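Long-range contact in STIL N-terminal domain-containing protein (Trichoplax adhaerens, PDB 5OI9), which probably works in centriole assembly as a STIL-family protein, the present chain being its N-terminal domain: residues Lys66-Asn78 / Pro115-Ala127. Sequence-based numbering, arbitrary orientation.
Sequences KRIQKFFLLGSLN and PGDVIIPLSMQLA
Leu-122 pushes its CD2 methyl against Leu-73, 3.9 Å from CG, on the face of the sheet that also carries Phe-71, Met-124 and Ile-120. Next along this face, Gly-75 has no side chain, and Ile-120 lays its CD1 methyl over the backbone there, 3.4 Å from Leu-73 O and 3.8 Å from Gly-75 N. Towards the other end, the selenium of selenomethionine Met-124 lies at the ring edge of Phe-71, a Met-aromatic contact. Met-124 turns CG between its own N and carbonyl carbon (chi1 50°), which sets that CG 4.0 Å from Phe-71 CE2. Helix 45-61 packs on this side, with Ala-55 on Phe-71 and Ala-51 on Leu-122. The two strands, 69-78 and 118-126, are antiparallel neighbours within a larger mixed sheet of the STIL N-terminal domain, joined by two backbone hydrogen bonds at each of four alternate pairs, from Gln-69/Met-124 to Gly-75/Val-118. On the opposite face Ile-119 fits between two neighbours, its CG2 3.7 Å from Phe-72 CD1 and its CD1 3.6 Å from Leu-74 CD2; the Phe-72 ring also stacks with His-108. Further along, Lys-70 bends at chi2 (-69°) and runs its chain past the Ser-123 hydroxyl, NZ donating to OG at 3.0 Å. With alanine at this position, the Lys-70 ammonium would probably lose this acceptor and its chain be freer to swing. Beside it, Ile-68 CG2 rests 3.8 Å from Ser-123 CB.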
loop_
_atom_site.group_PDB
_atom_site.type_symbol
_atom_site.label_atom_id
_atom_site.label_comp_id
_atom_site.label_asym_id
_atom_site.label_seq_id
_atom_site.Cartn_x
_atom_site.Cartn_y
_atom_site.Cartn_z
ATOM N N LYS A 66 5.326 -7.544 -29.495
ATOM C CA LYS A 66 4.918 -8.753 -28.801
ATOM C C LYS A 66 3.397 -8.836 -28.791
ATOM O O LYS A 66 2.700 -7.818 -28.773
ATOM C CB LYS A 66 5.459 -8.761 -27.372
ATOM C CG LYS A 66 6.968 -8.914 -27.274
ATOM C CD LYS A 66 7.425 -8.869 -25.825
ATOM C CE LYS A 66 8.607 -9.795 -25.592
ATOM N NZ LYS A 66 8.243 -11.214 -25.864
ATOM N N ARG A 67 2.877 -10.064 -28.823
ATOM C CA ARG A 67 1.429 -10.239 -28.851
ATOM C C ARG A 67 0.774 -9.572 -27.648
ATOM O O ARG A 67 -0.320 -9.005 -27.756
ATOM C CB ARG A 67 1.082 -11.725 -28.908
ATOM C CG ARG A 67 -0.374 -12.012 -29.233
ATOM C CD ARG A 67 -0.614 -13.506 -29.346
ATOM N NE ARG A 67 -0.010 -14.228 -28.231
ATOM C CZ ARG A 67 -0.576 -14.362 -27.035
ATOM N NH1 ARG A 67 -1.764 -13.823 -26.798
ATOM N NH2 ARG A 67 0.048 -15.034 -26.076
ATOM N N ILE A 68 1.439 -9.610 -26.498
ATOM C CA ILE A 68 0.983 -8.930 -25.292
ATOM C C ILE A 68 1.912 -7.748 -25.051
ATOM O O ILE A 68 3.099 -7.929 -24.756
ATOM C CB ILE A 68 0.961 -9.873 -24.084
ATOM C CG1 ILE A 68 0.012 -11.043 -24.352
ATOM C CG2 ILE A 68 0.563 -9.118 -22.826
ATOM C CD1 ILE A 68 -0.090 -12.014 -23.208
ATOM N N GLN A 69 1.379 -6.538 -25.179
ATOM C CA GLN A 69 2.146 -5.341 -24.883
ATOM C C GLN A 69 2.230 -5.116 -23.377
ATOM O O GLN A 69 1.308 -5.438 -22.624
ATOM C CB GLN A 69 1.528 -4.117 -25.561
ATOM C CG GLN A 69 1.659 -4.110 -27.074
ATOM C CD GLN A 69 0.383 -4.537 -27.778
ATOM O OE1 GLN A 69 -0.483 -5.178 -27.185
ATOM N NE2 GLN A 69 0.255 -4.165 -29.045
ATOM N N LYS A 70 3.353 -4.548 -22.945
ATOM C CA LYS A 70 3.619 -4.280 -21.534
ATOM C C LYS A 70 3.719 -2.774 -21.339
ATOM O O LYS A 70 4.664 -2.143 -21.827
ATOM C CB LYS A 70 4.904 -4.969 -21.079
ATOM C CG LYS A 70 4.895 -6.477 -21.217
ATOM C CD LYS A 70 3.937 -7.122 -20.233
ATOM C CE LYS A 70 4.119 -8.632 -20.205
ATOM N NZ LYS A 70 3.273 -9.264 -19.155
ATOM N N PHE A 71 2.756 -2.200 -20.618
ATOM C CA PHE A 71 2.787 -0.778 -20.302
ATOM C C PHE A 71 2.635 -0.556 -18.804
ATOM O O PHE A 71 2.665 -1.509 -18.019
ATOM C CB PHE A 71 1.676 -0.019 -21.037
ATOM C CG PHE A 71 1.714 -0.166 -22.530
ATOM C CD1 PHE A 71 2.778 0.330 -23.265
ATOM C CD2 PHE A 71 0.667 -0.776 -23.202
ATOM C CE1 PHE A 71 2.806 0.204 -24.642
ATOM C CE2 PHE A 71 0.687 -0.902 -24.579
ATOM C CZ PHE A 71 1.759 -0.413 -25.299
ATOM N N PHE A 72 2.456 0.701 -18.403
ATOM C CA PHE A 72 2.142 1.048 -17.026
ATOM C C PHE A 72 0.943 1.981 -16.997
ATOM O O PHE A 72 0.789 2.840 -17.872
ATOM C CB PHE A 72 3.331 1.724 -16.315
ATOM C CG PHE A 72 4.528 0.835 -16.145
ATOM C CD1 PHE A 72 4.565 -0.114 -15.137
ATOM C CD2 PHE A 72 5.622 0.954 -16.987
ATOM C CE1 PHE A 72 5.667 -0.935 -14.975
ATOM C CE2 PHE A 72 6.727 0.137 -16.831
ATOM C CZ PHE A 72 6.750 -0.809 -15.824
ATOM N N LEU A 73 0.089 1.793 -16.000
ATOM C CA LEU A 73 -0.849 2.817 -15.577
ATOM C C LEU A 73 -0.325 3.437 -14.288
ATOM O O LEU A 73 0.328 2.771 -13.481
ATOM C CB LEU A 73 -2.252 2.241 -15.367
ATOM C CG LEU A 73 -2.968 1.726 -16.620
ATOM C CD1 LEU A 73 -4.362 1.223 -16.285
ATOM C CD2 LEU A 73 -3.033 2.808 -17.689
ATOM N N LEU A 74 -0.582 4.728 -14.112
ATOM C CA LEU A 74 -0.135 5.452 -12.933
ATOM C C LEU A 74 -1.350 5.958 -12.176
ATOM O O LEU A 74 -2.265 6.535 -12.775
ATOM C CB LEU A 74 0.790 6.615 -13.305
ATOM C CG LEU A 74 2.046 6.239 -14.089
ATOM C CD1 LEU A 74 2.961 7.440 -14.249
ATOM C CD2 LEU A 74 2.777 5.084 -13.421
ATOM N N GLY A 75 -1.357 5.739 -10.862
ATOM C CA GLY A 75 -2.470 6.136 -10.028
ATOM C C GLY A 75 -1.998 6.787 -8.745
ATOM O O GLY A 75 -0.799 6.906 -8.486
ATOM N N SER A 76 -2.972 7.211 -7.946
ATOM C CA SER A 76 -2.718 7.765 -6.627
ATOM C C SER A 76 -3.558 7.012 -5.606
ATOM O O SER A 76 -4.651 6.530 -5.913
ATOM C CB SER A 76 -3.037 9.264 -6.573
ATOM O OG SER A 76 -4.402 9.497 -6.869
ATOM N N LEU A 77 -3.032 6.912 -4.389
ATOM C CA LEU A 77 -3.700 6.216 -3.296
ATOM C C LEU A 77 -4.366 7.243 -2.388
ATOM O O LEU A 77 -3.695 8.137 -1.863
ATOM C CB LEU A 77 -2.702 5.358 -2.518
ATOM C CG LEU A 77 -3.251 4.462 -1.406
ATOM C CD1 LEU A 77 -2.478 3.154 -1.359
ATOM C CD2 LEU A 77 -3.181 5.161 -0.056
ATOM N N ASN A 78 -5.678 7.109 -2.203
ATOM C CA ASN A 78 -6.463 8.048 -1.415
ATOM C C ASN A 78 -7.270 7.301 -0.363
ATOM O O ASN A 78 -7.720 6.173 -0.595
ATOM C CB ASN A 78 -7.396 8.878 -2.309
ATOM C CG ASN A 78 -6.672 9.494 -3.496
ATOM O OD1 ASN A 78 -5.909 10.450 -3.347
ATOM N ND2 ASN A 78 -6.909 8.948 -4.687
ATOM N N PRO A 115 6.864 10.791 -6.770
ATOM C CA PRO A 115 6.501 10.356 -5.415
ATOM C C PRO A 115 4.994 10.438 -5.213
ATOM O O PRO A 115 4.357 11.439 -5.545
ATOM C CB PRO A 115 7.256 11.337 -4.509
ATOM C CG PRO A 115 7.607 12.497 -5.390
ATOM C CD PRO A 115 7.816 11.914 -6.752
ATOM N N GLY A 116 4.425 9.362 -4.673
ATOM C CA GLY A 116 2.990 9.225 -4.565
ATOM C C GLY A 116 2.340 8.445 -5.689
ATOM O O GLY A 116 1.113 8.287 -5.681
ATOM N N ASP A 117 3.119 7.954 -6.649
ATOM C CA ASP A 117 2.568 7.207 -7.770
ATOM C C ASP A 117 2.374 5.746 -7.393
ATOM O O ASP A 117 3.304 5.088 -6.914
ATOM C CB ASP A 117 3.488 7.306 -8.988
ATOM C CG ASP A 117 3.196 8.520 -9.844
ATOM O OD1 ASP A 117 2.212 9.231 -9.552
ATOM O OD2 ASP A 117 3.950 8.757 -10.812
ATOM N N VAL A 118 1.163 5.243 -7.606
ATOM C CA VAL A 118 0.921 3.805 -7.634
ATOM C C VAL A 118 1.310 3.293 -9.017
ATOM O O VAL A 118 0.804 3.783 -10.032
ATOM C CB VAL A 118 -0.545 3.483 -7.315
ATOM C CG1 VAL A 118 -0.794 1.986 -7.420
ATOM C CG2 VAL A 118 -0.914 3.998 -5.929
ATOM N N ILE A 119 2.220 2.325 -9.060
ATOM C CA ILE A 119 2.679 1.751 -10.319
ATOM C C ILE A 119 1.860 0.499 -10.599
ATOM O O ILE A 119 1.913 -0.472 -9.836
ATOM C CB ILE A 119 4.180 1.431 -10.278
ATOM C CG1 ILE A 119 4.981 2.650 -9.809
ATOM C CG2 ILE A 119 4.660 0.967 -11.646
ATOM C CD1 ILE A 119 4.939 3.819 -10.767
ATOM N N ILE A 120 1.100 0.519 -11.690
ATOM C CA ILE A 120 0.272 -0.623 -12.069
ATOM C C ILE A 120 0.766 -1.180 -13.399
ATOM O O ILE A 120 0.549 -0.558 -14.449
ATOM C CB ILE A 120 -1.215 -0.242 -12.159
ATOM C CG1 ILE A 120 -1.683 0.428 -10.865
ATOM C CG2 ILE A 120 -2.059 -1.474 -12.453
ATOM C CD1 ILE A 120 -1.768 1.940 -10.951
ATOM N N PRO A 121 1.435 -2.332 -13.404
ATOM C CA PRO A 121 1.795 -2.967 -14.678
ATOM C C PRO A 121 0.546 -3.268 -15.493
ATOM O O PRO A 121 -0.435 -3.811 -14.979
ATOM C CB PRO A 121 2.516 -4.249 -14.244
ATOM C CG PRO A 121 2.972 -3.979 -12.843
ATOM C CD PRO A 121 1.920 -3.098 -12.245
ATOM N N LEU A 122 0.584 -2.894 -16.768
ATOM C CA LEU A 122 -0.550 -3.045 -17.670
ATOM C C LEU A 122 -0.155 -3.963 -18.816
ATOM O O LEU A 122 0.759 -3.645 -19.584
ATOM C CB LEU A 122 -1.014 -1.691 -18.209
ATOM C CG LEU A 122 -2.094 -1.757 -19.290
ATOM C CD1 LEU A 122 -3.365 -2.375 -18.732
ATOM C CD2 LEU A 122 -2.370 -0.378 -19.868
ATOM N N SER A 123 -0.837 -5.098 -18.922
ATOM C CA SER A 123 -0.673 -6.021 -20.035
ATOM C C SER A 123 -1.908 -5.947 -20.915
ATOM O O SER A 123 -3.032 -6.107 -20.427
ATOM C CB SER A 123 -0.464 -7.455 -19.542
ATOM O OG SER A 123 0.808 -7.611 -18.937
HETATM N N MSE A 124 -1.708 -5.693 -22.202
HETATM C CA MSE A 124 -2.845 -5.719 -23.105
HETATM C C MSE A 124 -2.556 -6.403 -24.429
HETATM O O MSE A 124 -1.434 -6.380 -24.929
HETATM C CB MSE A 124 -3.379 -4.304 -23.342
HETATM C CG MSE A 124 -2.377 -3.254 -23.733
HETATM SE SE MSE A 124 -3.235 -1.514 -23.506
HETATM C CE MSE A 124 -4.971 -1.927 -24.285
ATOM N N GLN A 125 -3.592 -7.033 -24.976
ATOM C CA GLN A 125 -3.486 -7.796 -26.207
ATOM C C GLN A 125 -4.764 -7.624 -27.014
ATOM O O GLN A 125 -5.861 -7.509 -26.459
ATOM C CB GLN A 125 -3.243 -9.285 -25.932
ATOM C CG GLN A 125 -4.291 -9.930 -25.032
ATOM C CD GLN A 125 -4.139 -11.438 -24.940
ATOM O OE1 GLN A 125 -3.738 -12.092 -25.902
ATOM N NE2 GLN A 125 -4.452 -11.996 -23.774
ATOM N N LEU A 126 -4.607 -7.610 -28.334
ATOM C CA LEU A 126 -5.750 -7.556 -29.233
ATOM C C LEU A 126 -6.487 -8.889 -29.207
ATOM O O LEU A 126 -5.879 -9.947 -29.390
ATOM C CB LEU A 126 -5.281 -7.221 -30.650
ATOM C CG LEU A 126 -6.319 -7.152 -31.770
ATOM C CD1 LEU A 126 -7.270 -5.985 -31.554
ATOM C CD2 LEU A 126 -5.628 -7.044 -33.124
ATOM N N ALA A 127 -7.793 -8.839 -28.958
ATOM C CA ALA A 127 -8.596 -10.056 -28.937
ATOM C C ALA A 127 -8.635 -10.690 -30.320
ATOM O O ALA A 127 -8.703 -9.995 -31.337
ATOM C CB ALA A 127 -10.019 -9.752 -28.465
HETATM O O HOH W 1 -1.955 -8.192 -29.369
HETATM O O HOH W 2 -0.746 8.327 -4.058
#